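Local coordinates for protein YrdA (Escherichia coli, PDB 3TIO), which is a zinc-binding homologue of gamma-class carbonic anhydrases, with the metal held between subunits of a trimer, at residues D85-H90 with R102-M107; V42-D47 with S63-T68; D29-D34 with Y50-A55; I110-A115 with G126-Q131. The protein carries 1 engineered substitution. All coordinates share one frame; numbering follows the deposited sequence.

Interaction 1: D85-H90 with R102-M107; sequences DVTVGH and RVLVGM. With ZN (zinc ion), chain I.
T87 and L104 pair on successive turns of the left-handed parallel beta-helix that characterises the gamma-class carbonic anhydrase family, and the chain beyond T87 delivers a zinc ligand. Two short backbone bonds hold the register, T87 N to V103 O (2.8 Å) and V105 N to T87 O (2.8 Å), the second almost straight at 173°. A third, G89 N to V105 O (2.9 Å), is more bent. A side chain at G89 would run into V105 O and M107 N, so the close approach here suits glycine. T87 and L104 point the same way and lie alongside each other, T87 CB 4.1 Å from L104 CG. At the D85 end one water joins the segments, donating to D85 OD1 (2.7 Å) and accepting from R102 NH1 (2.8 Å) at the edge of the guanidinium; both charges also have salt bridges, D85 to R56 and R102 to D120. At the other end H90 carries CG opposite its carbonyl carbon (chi1 -52°), which turns the ring toward the second subunit, where NE2 binds zinc at 2.1 Å. M107 SD lies at the edge of that ring. H66, H69 and H95 of a second subunit complete the metal site. Strands 87-88 and 103-105 run between strands 58-59 and 121-123, and helix 154-176 covers the T87/L104 face, where S163 bonds T87 OG1 and L160 packs on L104.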
loop_
_atom_site.group_PDB
_atom_site.type_symbol
_atom_site.label_atom_id
_atom_site.label_comp_id
_atom_site.label_asym_id
_atom_site.label_seq_id
_atom_site.Cartn_x
_atom_site.Cartn_y
_atom_site.Cartn_z
ATOM N N ASP A 85 -13.347 2.589 -19.454
ATOM C CA ASP A 85 -14.251 1.831 -18.593
ATOM C C ASP A 85 -13.510 0.786 -17.762
ATOM O O ASP A 85 -14.005 -0.321 -17.541
ATOM C CB ASP A 85 -15.333 1.155 -19.438
ATOM C CG ASP A 85 -16.212 2.152 -20.166
ATOM O OD1 ASP A 85 -16.447 1.964 -21.379
ATOM O OD2 ASP A 85 -16.671 3.122 -19.528
ATOM N N VAL A 86 -12.318 1.147 -17.305
ATOM C CA VAL A 86 -11.513 0.248 -16.488
ATOM C C VAL A 86 -11.678 0.609 -15.020
ATOM O O VAL A 86 -11.699 1.784 -14.658
ATOM C CB VAL A 86 -10.016 0.337 -16.854
ATOM C CG1 VAL A 86 -9.175 -0.442 -15.840
ATOM C CG2 VAL A 86 -9.795 -0.218 -18.250
ATOM N N THR A 87 -11.813 -0.416 -14.188
ATOM C CA THR A 87 -11.951 -0.231 -12.753
ATOM C C THR A 87 -10.670 -0.727 -12.090
ATOM O O THR A 87 -10.414 -1.928 -12.040
ATOM C CB THR A 87 -13.160 -1.021 -12.205
ATOM O OG1 THR A 87 -14.369 -0.460 -12.735
ATOM C CG2 THR A 87 -13.204 -0.956 -10.679
ATOM N N VAL A 88 -9.849 0.205 -11.618
ATOM C CA VAL A 88 -8.611 -0.155 -10.938
ATOM C C VAL A 88 -8.900 -0.068 -9.445
ATOM O O VAL A 88 -9.061 1.021 -8.891
ATOM C CB VAL A 88 -7.464 0.797 -11.327
ATOM C CG1 VAL A 88 -6.199 0.448 -10.547
ATOM C CG2 VAL A 88 -7.204 0.692 -12.829
ATOM N N GLY A 89 -8.978 -1.237 -8.814
ATOM C CA GLY A 89 -9.296 -1.331 -7.397
ATOM C C GLY A 89 -8.375 -0.623 -6.423
ATOM O O GLY A 89 -7.290 -0.175 -6.780
ATOM N N HIS A 90 -8.820 -0.524 -5.173
ATOM C CA HIS A 90 -8.025 0.130 -4.138
ATOM C C HIS A 90 -6.665 -0.535 -4.001
ATOM O O HIS A 90 -6.539 -1.753 -4.147
ATOM C CB HIS A 90 -8.699 0.019 -2.770
ATOM C CG HIS A 90 -10.124 0.472 -2.741
ATOM N ND1 HIS A 90 -10.490 1.797 -2.813
ATOM C CD2 HIS A 90 -11.271 -0.230 -2.594
ATOM C CE1 HIS A 90 -11.803 1.894 -2.705
ATOM N NE2 HIS A 90 -12.300 0.679 -2.570
ATOM N N ARG A 102 -12.805 -2.154 -20.349
ATOM C CA ARG A 102 -13.710 -2.917 -19.497
ATOM C C ARG A 102 -12.987 -4.029 -18.748
ATOM O O ARG A 102 -13.270 -5.214 -18.932
ATOM C CB ARG A 102 -14.852 -3.498 -20.336
ATOM C CG ARG A 102 -15.639 -2.442 -21.110
ATOM C CD ARG A 102 -16.749 -3.077 -21.941
ATOM N NE ARG A 102 -16.218 -4.041 -22.899
ATOM C CZ ARG A 102 -15.558 -3.715 -24.005
ATOM N NH1 ARG A 102 -15.350 -2.442 -24.309
ATOM N NH2 ARG A 102 -15.082 -4.666 -24.797
ATOM N N VAL A 103 -12.037 -3.628 -17.914
ATOM C CA VAL A 103 -11.263 -4.558 -17.104
ATOM C C VAL A 103 -11.417 -4.152 -15.648
ATOM O O VAL A 103 -11.434 -2.967 -15.330
ATOM C CB VAL A 103 -9.758 -4.509 -17.459
ATOM C CG1 VAL A 103 -8.954 -5.367 -16.479
ATOM C CG2 VAL A 103 -9.547 -4.995 -18.883
ATOM N N LEU A 104 -11.548 -5.138 -14.773
ATOM C CA LEU A 104 -11.652 -4.858 -13.350
ATOM C C LEU A 104 -10.423 -5.476 -12.697
ATOM O O LEU A 104 -10.209 -6.691 -12.779
ATOM C CB LEU A 104 -12.933 -5.459 -12.763
ATOM C CG LEU A 104 -13.233 -5.054 -11.314
ATOM C CD1 LEU A 104 -14.731 -5.139 -11.050
ATOM C CD2 LEU A 104 -12.459 -5.947 -10.356
ATOM N N VAL A 105 -9.599 -4.632 -12.085
ATOM C CA VAL A 105 -8.395 -5.098 -11.407
ATOM C C VAL A 105 -8.695 -5.115 -9.910
ATOM O O VAL A 105 -8.817 -4.063 -9.284
ATOM C CB VAL A 105 -7.190 -4.165 -11.678
ATOM C CG1 VAL A 105 -5.932 -4.765 -11.061
ATOM C CG2 VAL A 105 -7.001 -3.958 -13.185
ATOM N N GLY A 106 -8.820 -6.319 -9.357
ATOM C CA GLY A 106 -9.131 -6.493 -7.945
ATOM C C GLY A 106 -8.205 -5.758 -6.995
ATOM O O GLY A 106 -6.996 -5.715 -7.208
ATOM N N MET A 107 -8.777 -5.205 -5.929
ATOM C CA MET A 107 -7.996 -4.444 -4.961
ATOM C C MET A 107 -6.782 -5.200 -4.440
ATOM O O MET A 107 -6.825 -6.413 -4.233
ATOM C CB MET A 107 -8.886 -3.986 -3.795
ATOM C CG MET A 107 -9.475 -5.096 -2.931
ATOM S SD MET A 107 -10.682 -4.439 -1.742
ATOM C CE MET A 107 -12.205 -4.709 -2.631
HETATM ZN ZN ZN I . -14.278 0.202 -2.219
HETATM O O HOH W 1 -16.075 0.063 -23.272
#

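Interaction 2: V42-D47 with S63-T68; sequences VVIRGD and SMLHVT. With ZN (zinc ion), chain G.
R45 lays its guanidinium over one face of the H66 ring, the two planes 37° apart and NH1 3.3 Å from H66 NE2; both atoms are donors, and no hydrogen bond joins them. D47 reconciles the pair. Its OD2 accepts from H66 NE2 (3.0 Å) close to the ring plane, its OD1 from R45 NH1 (2.7 Å) close to the guanidinium plane, and each oxygen uses its syn lone pair. Held in this way, H66 offers ND1 to zinc at 2.1 Å. A leucine in place of R45 would probably leave D47 without its cationic mate and the H66 ring freer to tilt. Further back M64, bent at chi2 (-71°), swings CE across to V43 CG1 (3.6 Å), while I44 and L65 run side by side on the opposite face. Backbone bonds V43 N to S63 O, L65 N to V43 O and R45 N to L65 O fix the parallel register. H69 and H95, with H90 of a third subunit, complete the zinc site, and D61 of that subunit pairs with R45 NH2. Strands 43-46 and 64-66 lie between strands 25-27 and 93-95, with I44 and L65 packing inward on strand 50-53.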
loop_
_atom_site.group_PDB
_atom_site.type_symbol
_atom_site.label_atom_id
_atom_site.label_comp_id
_atom_site.label_asym_id
_atom_site.label_seq_id
_atom_site.Cartn_x
_atom_site.Cartn_y
_atom_site.Cartn_z
ATOM N N VAL A 42 -3.435 8.462 -4.152
ATOM C CA VAL A 42 -2.969 7.756 -5.332
ATOM C C VAL A 42 -1.759 8.501 -5.876
ATOM O O VAL A 42 -1.696 9.731 -5.804
ATOM C CB VAL A 42 -4.060 7.724 -6.438
ATOM C CG1 VAL A 42 -3.452 7.292 -7.776
ATOM C CG2 VAL A 42 -5.177 6.775 -6.040
ATOM N N VAL A 43 -0.786 7.753 -6.383
ATOM C CA VAL A 43 0.383 8.357 -7.004
ATOM C C VAL A 43 0.430 7.852 -8.438
ATOM O O VAL A 43 0.321 6.652 -8.678
ATOM C CB VAL A 43 1.717 7.945 -6.335
ATOM C CG1 VAL A 43 2.883 8.664 -7.022
ATOM C CG2 VAL A 43 1.691 8.270 -4.857
ATOM N N ILE A 44 0.552 8.771 -9.389
ATOM C CA ILE A 44 0.674 8.417 -10.800
ATOM C C ILE A 44 1.912 9.180 -11.246
ATOM O O ILE A 44 1.917 10.415 -11.277
ATOM C CB ILE A 44 -0.537 8.871 -11.638
ATOM C CG1 ILE A 44 -1.835 8.333 -11.032
ATOM C CG2 ILE A 44 -0.399 8.344 -13.067
ATOM C CD1 ILE A 44 -3.082 8.724 -11.813
ATOM N N ARG A 45 2.971 8.446 -11.562
ATOM C CA ARG A 45 4.234 9.057 -11.957
ATOM C C ARG A 45 4.612 8.693 -13.391
ATOM O O ARG A 45 4.905 7.544 -13.698
ATOM C CB ARG A 45 5.331 8.626 -10.967
ATOM C CG ARG A 45 6.717 9.217 -11.213
ATOM C CD ARG A 45 7.482 9.440 -9.904
ATOM N NE ARG A 45 7.853 8.219 -9.186
ATOM C CZ ARG A 45 8.967 7.524 -9.403
ATOM N NH1 ARG A 45 9.832 7.916 -10.330
ATOM N NH2 ARG A 45 9.242 6.457 -8.661
ATOM N N GLY A 46 4.579 9.686 -14.268
ATOM C CA GLY A 46 4.929 9.453 -15.657
ATOM C C GLY A 46 6.135 10.300 -15.992
ATOM O O GLY A 46 6.038 11.256 -16.767
ATOM N N ASP A 47 7.274 9.956 -15.401
ATOM C CA ASP A 47 8.487 10.719 -15.633
ATOM C C ASP A 47 9.376 10.218 -16.766
ATOM O O ASP A 47 9.612 10.957 -17.723
ATOM C CB ASP A 47 9.294 10.876 -14.325
ATOM C CG ASP A 47 9.319 9.619 -13.463
ATOM O OD1 ASP A 47 9.796 9.734 -12.313
ATOM O OD2 ASP A 47 8.883 8.536 -13.912
ATOM N N SER A 63 -3.834 3.485 -4.870
ATOM C CA SER A 63 -3.159 2.844 -5.989
ATOM C C SER A 63 -1.849 3.561 -6.297
ATOM O O SER A 63 -1.685 4.733 -5.958
ATOM C CB SER A 63 -4.060 2.844 -7.225
ATOM O OG SER A 63 -5.157 1.965 -7.044
ATOM N N MET A 64 -0.925 2.850 -6.933
ATOM C CA MET A 64 0.377 3.398 -7.297
ATOM C C MET A 64 0.603 3.002 -8.749
ATOM O O MET A 64 0.669 1.814 -9.076
ATOM C CB MET A 64 1.463 2.800 -6.394
ATOM C CG MET A 64 2.740 3.630 -6.265
ATOM S SD MET A 64 3.760 3.664 -7.750
ATOM C CE MET A 64 3.560 5.362 -8.285
ATOM N N LEU A 65 0.694 4.007 -9.611
ATOM C CA LEU A 65 0.884 3.795 -11.040
ATOM C C LEU A 65 2.213 4.351 -11.511
ATOM O O LEU A 65 2.491 5.535 -11.332
ATOM C CB LEU A 65 -0.244 4.472 -11.828
ATOM C CG LEU A 65 -1.599 3.768 -11.944
ATOM C CD1 LEU A 65 -2.162 3.461 -10.563
ATOM C CD2 LEU A 65 -2.553 4.655 -12.724
ATOM N N HIS A 66 3.034 3.499 -12.109
ATOM C CA HIS A 66 4.314 3.951 -12.622
ATOM C C HIS A 66 4.605 3.281 -13.952
ATOM O O HIS A 66 3.924 2.333 -14.358
ATOM C CB HIS A 66 5.449 3.663 -11.635
ATOM C CG HIS A 66 6.682 4.476 -11.887
ATOM N ND1 HIS A 66 7.950 4.025 -11.595
ATOM C CD2 HIS A 66 6.838 5.720 -12.401
ATOM C CE1 HIS A 66 8.834 4.951 -11.922
ATOM N NE2 HIS A 66 8.185 5.990 -12.413
ATOM N N VAL A 67 5.624 3.794 -14.626
ATOM C CA VAL A 67 6.041 3.297 -15.926
ATOM C C VAL A 67 7.260 2.395 -15.789
ATOM O O VAL A 67 7.878 2.326 -14.726
ATOM C CB VAL A 67 6.397 4.474 -16.850
ATOM C CG1 VAL A 67 5.170 5.343 -17.075
ATOM C CG2 VAL A 67 7.508 5.301 -16.223
ATOM N N THR A 68 7.599 1.695 -16.867
ATOM C CA THR A 68 8.760 0.821 -16.857
ATOM C C THR A 68 9.994 1.714 -16.807
ATOM O O THR A 68 10.100 2.688 -17.555
ATOM C CB THR A 68 8.801 -0.062 -18.121
ATOM O OG1 THR A 68 7.712 -0.993 -18.085
ATOM C CG2 THR A 68 10.110 -0.831 -18.200
HETATM ZN ZN ZN G . 8.544 2.145 -10.958
#

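Interaction 3: D29-D34 with Y50-A55; sequences DVRLAD and YVQIGA
R31 stretches across to Y50 and stacks its guanidinium on the ring, centres 4.1 Å apart and planes 14° from parallel, a cation-pi contact over the face. The same group is gripped within its own strand: NE donates to D29 OD1 (2.9 Å) and NH2 to D29 OD2 (2.8 Å), a side-on, two-point salt bridge in which both nitrogens come in somewhat out of the carboxylate plane. The extended R31 chain (chi3 -170°) carries the guanidinium back to D29, while Y50 CB also touches the carboxylate carbon. A serine in place of R31 would probably leave the D29 carboxylate without its counter-charge and uncover the face of Y50. Four backbone bonds join the strands: V51 N to D29 O (3.0 Å), R31 N to V51 O (2.8 Å), I53 N to R31 O (2.9 Å) and A33 N to I53 O (3.0 Å). D29 N pairs with G46 O at the corner before Y50, on the same neighbouring turn, whereas V30 and L32 bond Q13 on the turn on the other side, and D34 OD1 takes the amide of Q16. On the buried face V30, V51, L32 and I53 point together, L32 CD2 meeting I53 CD1 at 3.5 Å. Aliphatic residues stacked in register on the inner face of adjacent turns are typical of a left-handed parallel beta-helix; the D29-R31-Y50 cluster is a local feature of the outer face.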
loop_
_atom_site.group_PDB
_atom_site.type_symbol
_atom_site.label_atom_id
_atom_site.label_comp_id
_atom_site.label_asym_id
_atom_site.label_seq_id
_atom_site.Cartn_x
_atom_site.Cartn_y
_atom_site.Cartn_z
ATOM N N ASP A 29 4.221 13.373 -17.459
ATOM C CA ASP A 29 3.400 13.091 -18.628
ATOM C C ASP A 29 2.317 12.067 -18.334
ATOM O O ASP A 29 2.457 10.882 -18.647
ATOM C CB ASP A 29 4.277 12.598 -19.784
ATOM C CG ASP A 29 3.569 12.670 -21.125
ATOM O OD1 ASP A 29 2.337 12.875 -21.146
ATOM O OD2 ASP A 29 4.246 12.513 -22.166
ATOM N N VAL A 30 1.238 12.543 -17.727
ATOM C CA VAL A 30 0.102 11.703 -17.392
ATOM C C VAL A 30 -1.095 12.258 -18.142
ATOM O O VAL A 30 -1.493 13.407 -17.942
ATOM C CB VAL A 30 -0.176 11.719 -15.879
ATOM C CG1 VAL A 30 -1.413 10.890 -15.566
ATOM C CG2 VAL A 30 1.028 11.174 -15.135
ATOM N N ARG A 31 -1.662 11.430 -19.011
ATOM C CA ARG A 31 -2.795 11.818 -19.832
ATOM C C ARG A 31 -4.067 11.152 -19.330
ATOM O O ARG A 31 -4.210 9.935 -19.411
ATOM C CB ARG A 31 -2.498 11.420 -21.280
ATOM C CG ARG A 31 -1.122 11.903 -21.721
ATOM C CD ARG A 31 -0.577 11.147 -22.915
ATOM N NE ARG A 31 0.824 11.486 -23.143
ATOM C CZ ARG A 31 1.552 11.039 -24.160
ATOM N NH1 ARG A 31 1.011 10.224 -25.055
ATOM N NH2 ARG A 31 2.820 11.411 -24.281
ATOM N N LEU A 32 -4.984 11.960 -18.804
ATOM C CA LEU A 32 -6.243 11.455 -18.271
ATOM C C LEU A 32 -7.413 11.873 -19.156
ATOM O O LEU A 32 -7.711 13.062 -19.287
ATOM C CB LEU A 32 -6.453 11.980 -16.846
ATOM C CG LEU A 32 -5.273 11.797 -15.884
ATOM C CD1 LEU A 32 -5.613 12.421 -14.536
ATOM C CD2 LEU A 32 -4.946 10.313 -15.721
ATOM N N ALA A 33 -8.075 10.890 -19.760
ATOM C CA ALA A 33 -9.211 11.139 -20.642
ATOM C C ALA A 33 -10.449 11.588 -19.868
ATOM O O ALA A 33 -10.435 11.654 -18.637
ATOM C CB ALA A 33 -9.524 9.883 -21.449
ATOM N N ASP A 34 -11.522 11.885 -20.597
ATOM C CA ASP A 34 -12.765 12.335 -19.981
ATOM C C ASP A 34 -13.320 11.364 -18.945
ATOM O O ASP A 34 -13.231 10.145 -19.100
ATOM C CB ASP A 34 -13.856 12.558 -21.038
ATOM C CG ASP A 34 -13.451 13.548 -22.112
ATOM O OD1 ASP A 34 -12.595 14.416 -21.850
ATOM O OD2 ASP A 34 -14.015 13.461 -23.224
ATOM N N TYR A 50 5.384 7.981 -20.463
ATOM C CA TYR A 50 4.046 8.459 -20.161
ATOM C C TYR A 50 3.082 7.432 -19.596
ATOM O O TYR A 50 3.298 6.223 -19.688
ATOM C CB TYR A 50 3.421 9.093 -21.416
ATOM C CG TYR A 50 3.066 8.113 -22.520
ATOM C CD1 TYR A 50 1.907 7.340 -22.455
ATOM C CD2 TYR A 50 3.892 7.965 -23.634
ATOM C CE1 TYR A 50 1.576 6.438 -23.476
ATOM C CE2 TYR A 50 3.574 7.071 -24.656
ATOM C CZ TYR A 50 2.419 6.312 -24.572
ATOM O OH TYR A 50 2.117 5.420 -25.575
ATOM N N VAL A 51 2.020 7.950 -18.992
ATOM C CA VAL A 51 0.943 7.143 -18.443
ATOM C C VAL A 51 -0.280 7.639 -19.197
ATOM O O VAL A 51 -0.554 8.840 -19.219
ATOM C CB VAL A 51 0.729 7.388 -16.930
ATOM C CG1 VAL A 51 -0.506 6.627 -16.455
ATOM C CG2 VAL A 51 1.957 6.949 -16.150
ATOM N N GLN A 52 -0.999 6.720 -19.828
ATOM C CA GLN A 52 -2.185 7.068 -20.594
ATOM C C GLN A 52 -3.376 6.326 -20.007
ATOM O O GLN A 52 -3.379 5.096 -19.952
ATOM C CB GLN A 52 -1.987 6.660 -22.057
ATOM C CG GLN A 52 -3.076 7.135 -23.004
ATOM C CD GLN A 52 -2.873 6.616 -24.417
ATOM O OE1 GLN A 52 -3.287 5.505 -24.750
ATOM N NE2 GLN A 52 -2.215 7.413 -25.248
ATOM N N ILE A 53 -4.381 7.072 -19.558
ATOM C CA ILE A 53 -5.572 6.473 -18.973
ATOM C C ILE A 53 -6.824 6.838 -19.777
ATOM O O ILE A 53 -7.151 8.018 -19.938
ATOM C CB ILE A 53 -5.734 6.921 -17.505
ATOM C CG1 ILE A 53 -4.435 6.634 -16.742
ATOM C CG2 ILE A 53 -6.909 6.203 -16.865
ATOM C CD1 ILE A 53 -4.513 6.863 -15.241
ATOM N N GLY A 54 -7.515 5.814 -20.272
ATOM C CA GLY A 54 -8.714 6.007 -21.073
ATOM C C GLY A 54 -9.937 6.549 -20.360
ATOM O O GLY A 54 -10.017 6.550 -19.132
ATOM N N ALA A 55 -10.912 6.993 -21.146
ATOM C CA ALA A 55 -12.140 7.574 -20.620
ATOM C C ALA A 55 -12.948 6.673 -19.690
ATOM O O ALA A 55 -12.994 5.453 -19.859
ATOM C CB ALA A 55 -13.030 8.040 -21.784
#

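Interaction 4: I110-A115 with G126-Q131; sequences ILLDGA and GSLVPQ
I110 O is met from strand 128-129 by V129 N, a nearly straight hydrogen bond of 2.8 Å, and by the weaker CA-H of L128. The pattern continues on either side, with I110 N donating to S127 O (2.8 Å) and L112 N to V129 O (3.0 Å). V129 packs with both its methyls on the other segment. Its CG2 packs against L111 CG (3.8 Å), while CG1, anti to the backbone N (chi1 -179°), reaches A115 CB (3.8 Å). On the opposite face I110 and L128 lie next to each other, and L112 CD1 comes to L128 CD2 at 4.2 Å. L112 CB also meets Q131 CG, on the glutamine's aliphatic stem. From L112 to A115 the chain makes a type II beta turn, closed by A115 N to L112 O, and the positive phi of G114 belongs to it. Around this turn D113 O receives the CA-H of Q131 at 3.1 Å. The D113 carboxylate turns elsewhere, its OD1 bonded to T68 OG1 and weakly to H95 ND1, a zinc ligand, which makes it a second-shell group of the metal site. Strand 110-111 lies between strands 93-95 and 128-129, the latter outermost of its sheet within this chain. Strand 146-151 covers V129 and S127, and M107 of a third subunit packs on L112 and D113.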
loop_
_atom_site.group_PDB
_atom_site.type_symbol
_atom_site.label_atom_id
_atom_site.label_comp_id
_atom_site.label_asym_id
_atom_site.label_seq_id
_atom_site.Cartn_x
_atom_site.Cartn_y
_atom_site.Cartn_z
ATOM N N ILE A 110 -1.165 -6.646 -8.087
ATOM C CA ILE A 110 0.084 -6.110 -8.616
ATOM C C ILE A 110 0.229 -6.568 -10.066
ATOM O O ILE A 110 0.236 -7.769 -10.338
ATOM C CB ILE A 110 1.309 -6.629 -7.815
ATOM C CG1 ILE A 110 1.222 -6.173 -6.357
ATOM C CG2 ILE A 110 2.596 -6.126 -8.451
ATOM C CD1 ILE A 110 2.339 -6.715 -5.477
ATOM N N LEU A 111 0.324 -5.620 -10.993
ATOM C CA LEU A 111 0.492 -5.940 -12.411
ATOM C C LEU A 111 1.869 -5.437 -12.821
ATOM O O LEU A 111 2.152 -4.236 -12.746
ATOM C CB LEU A 111 -0.606 -5.281 -13.253
ATOM C CG LEU A 111 -1.935 -6.044 -13.371
ATOM C CD1 LEU A 111 -2.562 -6.247 -12.002
ATOM C CD2 LEU A 111 -2.880 -5.274 -14.279
ATOM N N LEU A 112 2.726 -6.359 -13.249
ATOM C CA LEU A 112 4.095 -6.020 -13.607
ATOM C C LEU A 112 4.363 -5.627 -15.050
ATOM O O LEU A 112 3.508 -5.750 -15.925
ATOM C CB LEU A 112 5.020 -7.166 -13.194
ATOM C CG LEU A 112 4.955 -7.456 -11.690
ATOM C CD1 LEU A 112 5.789 -8.686 -11.358
ATOM C CD2 LEU A 112 5.439 -6.234 -10.911
ATOM N N ASP A 113 5.583 -5.156 -15.276
ATOM C CA ASP A 113 6.022 -4.684 -16.580
ATOM C C ASP A 113 5.787 -5.640 -17.736
ATOM O O ASP A 113 6.061 -6.835 -17.643
ATOM C CB ASP A 113 7.503 -4.327 -16.509
ATOM C CG ASP A 113 7.801 -3.337 -15.409
ATOM O OD1 ASP A 113 8.012 -2.149 -15.718
ATOM O OD2 ASP A 113 7.811 -3.752 -14.233
ATOM N N GLY A 114 5.277 -5.093 -18.833
ATOM C CA GLY A 114 5.033 -5.900 -20.014
ATOM C C GLY A 114 3.751 -6.705 -20.002
ATOM O O GLY A 114 3.373 -7.272 -21.029
ATOM N N ALA A 115 3.075 -6.770 -18.860
ATOM C CA ALA A 115 1.829 -7.524 -18.786
ATOM C C ALA A 115 0.810 -6.888 -19.725
ATOM O O ALA A 115 0.795 -5.669 -19.908
ATOM C CB ALA A 115 1.295 -7.537 -17.359
ATOM N N GLY A 126 -5.897 -9.128 -4.601
ATOM C CA GLY A 126 -4.641 -9.693 -4.132
ATOM C C GLY A 126 -3.863 -10.550 -5.106
ATOM O O GLY A 126 -3.028 -11.361 -4.700
ATOM N N SER A 127 -4.111 -10.361 -6.396
ATOM C CA SER A 127 -3.431 -11.139 -7.421
ATOM C C SER A 127 -2.130 -10.494 -7.865
ATOM O O SER A 127 -1.898 -9.308 -7.629
ATOM C CB SER A 127 -4.331 -11.297 -8.649
ATOM O OG SER A 127 -5.491 -12.050 -8.350
ATOM N N LEU A 128 -1.279 -11.291 -8.500
ATOM C CA LEU A 128 -0.027 -10.790 -9.038
ATOM C C LEU A 128 0.097 -11.285 -10.471
ATOM O O LEU A 128 0.063 -12.495 -10.730
ATOM C CB LEU A 128 1.172 -11.258 -8.207
ATOM C CG LEU A 128 2.500 -10.638 -8.662
ATOM C CD1 LEU A 128 3.462 -10.551 -7.487
ATOM C CD2 LEU A 128 3.096 -11.447 -9.802
ATOM N N VAL A 129 0.206 -10.344 -11.401
ATOM C CA VAL A 129 0.350 -10.665 -12.816
ATOM C C VAL A 129 1.820 -10.481 -13.176
ATOM O O VAL A 129 2.336 -9.356 -13.181
ATOM C CB VAL A 129 -0.513 -9.734 -13.697
ATOM C CG1 VAL A 129 -0.361 -10.115 -15.167
ATOM C CG2 VAL A 129 -1.971 -9.818 -13.268
ATOM N N PRO A 130 2.518 -11.589 -13.476
ATOM C CA PRO A 130 3.941 -11.587 -13.836
ATOM C C PRO A 130 4.281 -10.734 -15.055
ATOM O O PRO A 130 3.417 -10.420 -15.871
ATOM C CB PRO A 130 4.238 -13.066 -14.089
ATOM C CG PRO A 130 3.234 -13.774 -13.240
ATOM C CD PRO A 130 1.988 -12.963 -13.469
ATOM N N GLN A 131 5.556 -10.378 -15.177
ATOM C CA GLN A 131 6.017 -9.578 -16.301
ATOM C C GLN A 131 5.705 -10.263 -17.629
ATOM O O GLN A 131 5.855 -11.480 -17.766
ATOM C CB GLN A 131 7.526 -9.337 -16.205
ATOM C CG GLN A 131 7.964 -8.567 -14.971
ATOM C CD GLN A 131 9.457 -8.300 -14.957
ATOM O OE1 GLN A 131 9.993 -7.651 -15.855
ATOM N NE2 GLN A 131 10.139 -8.803 -13.933
#

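All four contacts join adjacent turns of one parallel beta-helix, with the same backbone bonding but different outer chemistry. Interactions 1 and 2 are buried and each supplies a ligand to a different zinc ion: H90 to one shared with the second subunit, H66 to one shared with the third. Interactions 3 and 4 are only partly buried. Interaction 3, touched by no other chain of the assembly, trades metal for a salt bridge and a cation-pi stack, while interaction 4 is chiefly aliphatic. Interactions 2 and 4 share a sheet and are linked by T68 OG1 to D113 OD1; interactions 2 and 3 touch through the corner at G46 and D29. Interactions 3 and 4, on opposite sides of the chain's centre, do not meet.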